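O-phospho-L-seryl-tRNA:Cys-tRNA synthase (Methanocaldococcus jannaschii DSM 2661, PDB 5X6B) probably converts O-phosphoserine attached to tRNA(Cys) into cysteine, using pyridoxal phosphate as cofactor. Local coordinates at residues 143-148 with 164-169; 139-144 with 178-183; 171-176 with 204-209. One frame throughout, in Å; residues are numbered along the deposited sequence.

Interaction 1: residues 143-148 with 164-169; sequences DKNAHY and VGYEEE
The side-chain oxygen of Asn145 accepts a hydrogen bond from the phenol of Tyr166, with OH 2.8 Å from OD1. The hydroxyl approaches at a C=O...O angle of 151° and sits tilted from the carbonyl plane, while amide and ring planes stand 66° apart. Asn145 turns CG away from its carbonyl carbon (chi1 -84°), which brings OD1 to the ring edge near CE1 of Tyr166. Its other arm is used too: ND2 donates to Tyr173 O, so both ends of the amide are engaged and a group that can donate and accept suits the place. Tyr173 also meets the Tyr166 ring edge-to-face.

Lys144 crosses Tyr166 at about a right angle. Its CD lies 4.0 Å from Tyr166 CE2, and the chain, bent at chi3, sets CE 3.8 Å from Gly165 CA. A long aliphatic chain can pack against the ring and the Gly165 backbone while keeping its charge at the exposed surface. There NZ is 5.2 Å from Glu169 OE2, too far for a salt bridge but probably mildly attractive.

The backbones themselves meet as a parallel bridge of Asp143 with Val164. A weak bond, 2.9 Å long, runs from Lys144 N to Val164 O. The chain then leaves the sheet in a type I turn, Asp143 to Ala146, and Asp143 sends OD1 off to Thr200 OG1. Parallel neighbours, strands 139-143 and 160-166, joined through helix 148-156 are the hallmark of a beta-alpha-beta crossover, here at the edge of the large mixed sheet.

Interaction 2: residues 139-144 with 178-183; sequences YVVLDK and EGYKEV
Apolar packing carries most of this contact. Val141 reaches from strand 139-143 toward helix 179-188 and lays CG1, held opposite its backbone N (chi1 178°), 3.6 Å from CD1 of the Tyr180 ring. The two side chains slide past one another in opposite directions. Farther along the helix, Val183 adds its own CG1, 4.1 Å from Val141 CG1. Beta-branched valines suit both positions, their compact side chains letting the two methyl groups meet at the buried helix-sheet interface. Val164 of strand 160-166 packs on Tyr180 as well.

The axes run nearly antiparallel, at 154° and 9.4 Å apart, as expected of a helix lying on the parallel part of the mixed sheet. Helix 179-188 belongs to the crossover from strand 160-166 to strand 194-200, which passes over strand 139-143 between them.

Oxygen and nitrogen atoms gather toward the hydroxyl end of the ring. Val141 O lies in the ring plane at its edge, 3.6 Å from Tyr180 CE1. The phenol oxygen of Tyr180 comes within 3.1 Å of Asp143 N, but the angle is too poor for a hydrogen bond; tyrosine suits this buried place because its hydroxyl is met instead by Leu198 O on strand 194-200.

Interaction 3: residues 171-176 with 204-209; sequences PTYKIN and GEYGNL
The loop that follows strand 194-200 packs here against the turn leading into strand 174-175, and two tyrosines make most of the join. Tyr173 and Tyr206 form an offset stack, their centroids 4.4 Å apart and planes only 9° from parallel. The displacement puts Tyr206 OH over the middle of the Tyr173 ring and Tyr173 CB over the Tyr206 face, a CH-pi contact with CB 4.0 Å from the ring centroid. Glu205 CG lies against the opposite face of Tyr206, so that ring is sandwiched. Tyrosine suits position 206 because its hydroxyl extends the stack across the flat face that Tyr173 offers.

Beside the stack, Asn208 ties down backbone carbonyls. With CG turned away from its carbonyl carbon (chi1 -69°), its ND2 donates to Thr172 O at 2.8 Å, meeting that carbonyl almost head-on (167°). A second, weak bond joins Asn208 ND2 to Tyr173 O at 3.4 Å. Asn208 OD1 accepts from Ile341 N, which helps fix which way round the amide lies. Asp203 holds the loop itself, OD2 taking Tyr206 N and OD1 taking Asn208 N. Segment 204-209 thus lies beyond the C-terminal end of strand 194-200 and leads to helix 212-221, within the large mixed sheet domain expected of a fold type I pyridoxal phosphate enzyme.

From the N terminus, strand 139-143 and the turn after it supply the first partner of both interaction 1 and interaction 2. Interaction 1 closes the shorter loop, around helix 148-156, and brings in strand 160-166; interaction 2 closes a longer one from the same start and lays helix 179-188 on the sheet. Val164 links the two, its N probably hydrogen-bonded to Leu142 O. Interaction 3 opens after interaction 1 has closed, and crosses interaction 2, because 171-176 precedes 178-183 while 204-209 follows it. Backbone bonds Glu167 to Lys174 and Gly165 to Asn176 join it to interaction 1. Together they tie the sheet edge to the loop beyond strand 194-200.

Interaction 1: residues 143-148 with 164-169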
# COMPACT_ATOMS: atom_id res chain seq x y z
N ASP B 143 19.76 -17.15 17.38
CA ASP B 143 20.85 -17.72 16.59
C ASP B 143 21.86 -16.65 16.18
O ASP B 143 21.55 -15.47 16.18
CB ASP B 143 20.31 -18.43 15.33
CG ASP B 143 19.50 -17.50 14.44
OD1 ASP B 143 18.87 -16.56 14.96
OD2 ASP B 143 19.51 -17.70 13.21
N LYS B 144 23.07 -17.07 15.83
CA LYS B 144 24.12 -16.14 15.45
C LYS B 144 23.91 -15.57 14.05
O LYS B 144 24.59 -14.61 13.66
CB LYS B 144 25.49 -16.82 15.55
CG LYS B 144 26.45 -16.12 16.49
CD LYS B 144 27.82 -16.78 16.53
CE LYS B 144 28.10 -17.33 17.93
NZ LYS B 144 29.53 -17.67 18.14
N ASN B 145 22.98 -16.15 13.31
CA ASN B 145 22.65 -15.68 11.97
C ASN B 145 21.52 -14.66 11.97
O ASN B 145 21.02 -14.28 10.91
CB ASN B 145 22.27 -16.85 11.06
CG ASN B 145 23.46 -17.53 10.44
OD1 ASN B 145 24.58 -17.03 10.51
ND2 ASN B 145 23.21 -18.67 9.80
N ALA B 146 21.12 -14.23 13.16
CA ALA B 146 19.95 -13.37 13.30
C ALA B 146 20.13 -12.02 12.60
O ALA B 146 21.23 -11.47 12.54
CB ALA B 146 19.63 -13.16 14.77
N HIS B 147 19.02 -11.52 12.06
CA HIS B 147 18.99 -10.22 11.40
C HIS B 147 19.25 -9.11 12.41
O HIS B 147 18.81 -9.20 13.56
CB HIS B 147 17.63 -10.01 10.72
CG HIS B 147 17.61 -8.89 9.74
ND1 HIS B 147 17.06 -7.66 10.02
CD2 HIS B 147 18.07 -8.81 8.46
CE1 HIS B 147 17.18 -6.87 8.97
NE2 HIS B 147 17.80 -7.54 8.01
N TYR B 148 19.96 -8.07 11.98
CA TYR B 148 20.38 -6.99 12.87
C TYR B 148 19.21 -6.38 13.64
O TYR B 148 19.37 -5.90 14.76
CB TYR B 148 21.13 -5.90 12.09
CG TYR B 148 20.25 -4.98 11.25
CD1 TYR B 148 19.65 -3.85 11.80
CD2 TYR B 148 20.06 -5.23 9.90
CE1 TYR B 148 18.86 -3.01 11.04
CE2 TYR B 148 19.27 -4.39 9.12
CZ TYR B 148 18.67 -3.29 9.70
OH TYR B 148 17.89 -2.45 8.94
N VAL B 164 23.16 -18.27 19.96
CA VAL B 164 23.35 -19.70 19.74
C VAL B 164 24.23 -19.89 18.51
O VAL B 164 23.94 -19.37 17.44
CB VAL B 164 22.02 -20.44 19.55
CG1 VAL B 164 22.27 -21.87 19.12
CG2 VAL B 164 21.20 -20.39 20.82
N GLY B 165 25.32 -20.65 18.67
CA GLY B 165 26.35 -20.72 17.65
C GLY B 165 26.13 -21.72 16.53
O GLY B 165 25.07 -22.34 16.41
N TYR B 166 27.16 -21.86 15.70
CA TYR B 166 27.11 -22.72 14.53
C TYR B 166 27.34 -24.20 14.82
O TYR B 166 28.15 -24.56 15.67
CB TYR B 166 28.15 -22.26 13.51
CG TYR B 166 27.90 -20.88 12.96
CD1 TYR B 166 26.96 -20.66 11.97
CD2 TYR B 166 28.61 -19.78 13.44
CE1 TYR B 166 26.72 -19.40 11.46
CE2 TYR B 166 28.38 -18.51 12.95
CZ TYR B 166 27.44 -18.33 11.96
OH TYR B 166 27.21 -17.07 11.46
N GLU B 167 26.61 -25.04 14.11
CA GLU B 167 26.89 -26.46 14.02
C GLU B 167 28.12 -26.64 13.13
O GLU B 167 28.83 -27.63 13.21
CB GLU B 167 25.68 -27.21 13.46
CG GLU B 167 25.80 -28.72 13.42
CD GLU B 167 24.47 -29.38 13.09
OE1 GLU B 167 23.44 -28.68 13.12
OE2 GLU B 167 24.46 -30.59 12.79
N GLU B 168 28.33 -25.64 12.29
CA GLU B 168 29.51 -25.52 11.44
C GLU B 168 29.52 -24.12 10.86
O GLU B 168 28.49 -23.64 10.40
CB GLU B 168 29.51 -26.54 10.31
CG GLU B 168 30.61 -26.28 9.28
CD GLU B 168 30.52 -27.20 8.08
OE1 GLU B 168 29.49 -27.88 7.92
OE2 GLU B 168 31.50 -27.24 7.30
N GLU B 169 30.67 -23.46 10.88
CA GLU B 169 30.77 -22.14 10.27
C GLU B 169 31.04 -22.30 8.77
O GLU B 169 30.17 -22.79 8.05
CB GLU B 169 31.84 -21.30 10.96
CG GLU B 169 31.64 -21.21 12.47
CD GLU B 169 32.09 -19.89 13.06
OE1 GLU B 169 32.27 -18.92 12.28
OE2 GLU B 169 32.29 -19.81 14.30

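Interaction 2: residues 139-144 with 178-183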
# COMPACT_ATOMS: atom_id res chain seq x y z
N TYR B 139 16.98 -11.86 29.06
CA TYR B 139 17.86 -12.27 27.98
C TYR B 139 17.04 -12.83 26.83
O TYR B 139 16.11 -13.62 27.04
CB TYR B 139 18.88 -13.30 28.47
CG TYR B 139 20.19 -12.69 28.92
CD1 TYR B 139 21.30 -12.68 28.08
CD2 TYR B 139 20.32 -12.12 30.18
CE1 TYR B 139 22.50 -12.12 28.49
CE2 TYR B 139 21.52 -11.56 30.59
CZ TYR B 139 22.61 -11.57 29.75
OH TYR B 139 23.80 -11.01 30.15
N VAL B 140 17.35 -12.38 25.62
CA VAL B 140 16.80 -12.96 24.41
C VAL B 140 17.80 -13.95 23.83
O VAL B 140 18.94 -13.58 23.53
CB VAL B 140 16.45 -11.89 23.35
CG1 VAL B 140 16.13 -12.54 22.01
CG2 VAL B 140 15.29 -11.03 23.82
N VAL B 141 17.38 -15.20 23.68
CA VAL B 141 18.25 -16.21 23.11
C VAL B 141 17.94 -16.40 21.62
O VAL B 141 16.84 -16.82 21.26
CB VAL B 141 18.12 -17.55 23.86
CG1 VAL B 141 19.00 -18.61 23.21
CG2 VAL B 141 18.49 -17.38 25.32
N LEU B 142 18.91 -16.07 20.77
CA LEU B 142 18.74 -16.12 19.32
C LEU B 142 19.94 -16.74 18.63
O LEU B 142 21.02 -16.83 19.21
CB LEU B 142 18.48 -14.71 18.77
CG LEU B 142 19.35 -13.53 19.24
CD1 LEU B 142 20.71 -13.50 18.56
CD2 LEU B 142 18.63 -12.21 19.02
N ASP B 143 19.76 -17.15 17.38
CA ASP B 143 20.85 -17.72 16.59
C ASP B 143 21.86 -16.65 16.18
O ASP B 143 21.55 -15.47 16.18
CB ASP B 143 20.31 -18.43 15.33
CG ASP B 143 19.50 -17.50 14.44
OD1 ASP B 143 18.87 -16.56 14.96
OD2 ASP B 143 19.51 -17.70 13.21
N LYS B 144 23.07 -17.07 15.83
CA LYS B 144 24.12 -16.14 15.45
C LYS B 144 23.91 -15.57 14.05
O LYS B 144 24.59 -14.61 13.66
CB LYS B 144 25.49 -16.82 15.55
CG LYS B 144 26.45 -16.12 16.49
CD LYS B 144 27.82 -16.78 16.53
CE LYS B 144 28.10 -17.33 17.93
NZ LYS B 144 29.53 -17.67 18.14
N GLU B 178 20.36 -27.45 18.51
CA GLU B 178 20.39 -28.15 19.79
C GLU B 178 21.17 -27.33 20.81
O GLU B 178 21.01 -27.51 22.02
CB GLU B 178 21.00 -29.54 19.63
CG GLU B 178 20.22 -30.46 18.68
CD GLU B 178 20.51 -30.20 17.21
OE1 GLU B 178 21.40 -29.37 16.90
OE2 GLU B 178 19.84 -30.81 16.35
N GLY B 179 21.99 -26.41 20.32
CA GLY B 179 22.78 -25.54 21.17
C GLY B 179 21.95 -24.52 21.94
O GLY B 179 22.47 -23.82 22.82
N TYR B 180 20.67 -24.43 21.62
CA TYR B 180 19.76 -23.53 22.33
C TYR B 180 19.65 -23.93 23.79
O TYR B 180 19.56 -23.07 24.67
CB TYR B 180 18.38 -23.52 21.68
CG TYR B 180 18.19 -22.43 20.64
CD1 TYR B 180 17.73 -21.17 21.01
CD2 TYR B 180 18.47 -22.67 19.30
CE1 TYR B 180 17.56 -20.17 20.07
CE2 TYR B 180 18.30 -21.68 18.35
CZ TYR B 180 17.85 -20.43 18.74
OH TYR B 180 17.69 -19.45 17.79
N LYS B 181 19.65 -25.24 24.05
CA LYS B 181 19.55 -25.74 25.41
C LYS B 181 20.73 -25.30 26.28
O LYS B 181 20.54 -24.79 27.38
CB LYS B 181 19.43 -27.27 25.42
CG LYS B 181 19.92 -27.90 26.72
CD LYS B 181 19.24 -29.21 27.05
CE LYS B 181 19.36 -29.51 28.54
NZ LYS B 181 18.89 -30.87 28.92
N GLU B 182 21.95 -25.50 25.78
CA GLU B 182 23.15 -25.19 26.56
C GLU B 182 23.25 -23.71 26.92
O GLU B 182 23.64 -23.36 28.03
CB GLU B 182 24.42 -25.62 25.81
CG GLU B 182 24.27 -26.90 25.01
CD GLU B 182 25.47 -27.20 24.13
OE1 GLU B 182 26.45 -26.42 24.16
OE2 GLU B 182 25.43 -28.21 23.40
N VAL B 183 22.88 -22.85 25.98
CA VAL B 183 22.91 -21.41 26.20
C VAL B 183 21.92 -20.99 27.29
O VAL B 183 22.27 -20.26 28.22
CB VAL B 183 22.61 -20.63 24.91
CG1 VAL B 183 22.52 -19.14 25.19
CG2 VAL B 183 23.67 -20.91 23.86

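Interaction 3: residues 171-176 with 204-209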
# COMPACT_ATOMS: atom_id res chain seq x y z
N PRO B 171 31.81 -23.65 5.20
CA PRO B 171 31.16 -22.61 4.40
C PRO B 171 29.64 -22.61 4.53
O PRO B 171 28.98 -21.70 4.01
CB PRO B 171 31.57 -22.99 2.98
CG PRO B 171 31.57 -24.50 3.02
CD PRO B 171 31.95 -24.90 4.44
N THR B 172 29.08 -23.60 5.21
CA THR B 172 27.63 -23.72 5.34
C THR B 172 27.03 -22.73 6.34
O THR B 172 25.90 -22.27 6.16
CB THR B 172 27.22 -25.14 5.74
OG1 THR B 172 27.98 -25.55 6.89
CG2 THR B 172 27.47 -26.11 4.59
N TYR B 173 27.78 -22.40 7.38
CA TYR B 173 27.31 -21.51 8.45
C TYR B 173 25.95 -21.95 8.99
O TYR B 173 25.03 -21.15 9.15
CB TYR B 173 27.25 -20.07 7.95
CG TYR B 173 28.62 -19.50 7.67
CD1 TYR B 173 29.39 -18.97 8.69
CD2 TYR B 173 29.16 -19.52 6.39
CE1 TYR B 173 30.64 -18.45 8.46
CE2 TYR B 173 30.43 -19.01 6.14
CZ TYR B 173 31.16 -18.48 7.19
OH TYR B 173 32.42 -17.96 6.96
N LYS B 174 25.84 -23.25 9.27
CA LYS B 174 24.61 -23.83 9.80
C LYS B 174 24.52 -23.70 11.32
O LYS B 174 25.48 -23.98 12.04
CB LYS B 174 24.50 -25.31 9.41
CG LYS B 174 23.28 -26.00 10.00
CD LYS B 174 23.22 -27.47 9.63
CE LYS B 174 21.94 -28.08 10.18
NZ LYS B 174 21.79 -29.51 9.81
N ILE B 175 23.35 -23.29 11.81
CA ILE B 175 23.11 -23.11 13.23
C ILE B 175 22.94 -24.43 13.98
O ILE B 175 22.22 -25.32 13.52
CB ILE B 175 21.85 -22.24 13.47
CG1 ILE B 175 22.06 -20.84 12.90
CG2 ILE B 175 21.51 -22.16 14.95
CD1 ILE B 175 23.27 -20.12 13.45
N ASN B 176 23.61 -24.55 15.12
CA ASN B 176 23.39 -25.67 16.03
C ASN B 176 22.10 -25.45 16.83
O ASN B 176 22.11 -24.84 17.89
CB ASN B 176 24.58 -25.83 16.98
CG ASN B 176 24.52 -27.10 17.81
OD1 ASN B 176 23.48 -27.76 17.91
ND2 ASN B 176 25.64 -27.46 18.42
N GLY B 204 19.29 -13.89 6.51
CA GLY B 204 19.38 -13.05 5.34
C GLY B 204 20.79 -12.88 4.80
O GLY B 204 21.04 -12.02 3.96
N GLU B 205 21.71 -13.70 5.28
CA GLU B 205 23.08 -13.65 4.78
C GLU B 205 23.41 -14.88 3.94
O GLU B 205 24.18 -14.80 2.99
CB GLU B 205 24.08 -13.52 5.94
CG GLU B 205 25.51 -13.27 5.49
CD GLU B 205 25.70 -11.93 4.79
OE1 GLU B 205 24.85 -11.03 4.98
OE2 GLU B 205 26.69 -11.78 4.05
N TYR B 206 22.81 -16.01 4.29
CA TYR B 206 23.12 -17.26 3.62
C TYR B 206 21.87 -17.94 3.09
O TYR B 206 21.94 -18.75 2.17
CB TYR B 206 23.88 -18.20 4.57
CG TYR B 206 25.17 -17.61 5.09
CD1 TYR B 206 26.29 -17.52 4.27
CD2 TYR B 206 25.28 -17.13 6.39
CE1 TYR B 206 27.47 -16.98 4.72
CE2 TYR B 206 26.46 -16.58 6.85
CZ TYR B 206 27.55 -16.51 6.01
OH TYR B 206 28.74 -15.97 6.45
N GLY B 207 20.72 -17.59 3.66
CA GLY B 207 19.46 -18.16 3.21
C GLY B 207 19.32 -19.62 3.61
O GLY B 207 18.79 -20.42 2.85
N ASN B 208 19.81 -19.95 4.80
CA ASN B 208 19.67 -21.30 5.33
C ASN B 208 18.34 -21.49 6.05
O ASN B 208 17.99 -20.73 6.94
CB ASN B 208 20.81 -21.62 6.30
CG ASN B 208 22.14 -21.74 5.61
OD1 ASN B 208 22.21 -22.11 4.43
ND2 ASN B 208 23.22 -21.44 6.33
N LEU B 209 17.61 -22.52 5.64
CA LEU B 209 16.39 -22.91 6.34
C LEU B 209 16.77 -23.65 7.63
O LEU B 209 17.85 -24.23 7.73
CB LEU B 209 15.52 -23.79 5.43
CG LEU B 209 14.16 -24.27 5.93
CD1 LEU B 209 13.30 -23.11 6.39
CD2 LEU B 209 13.48 -25.05 4.84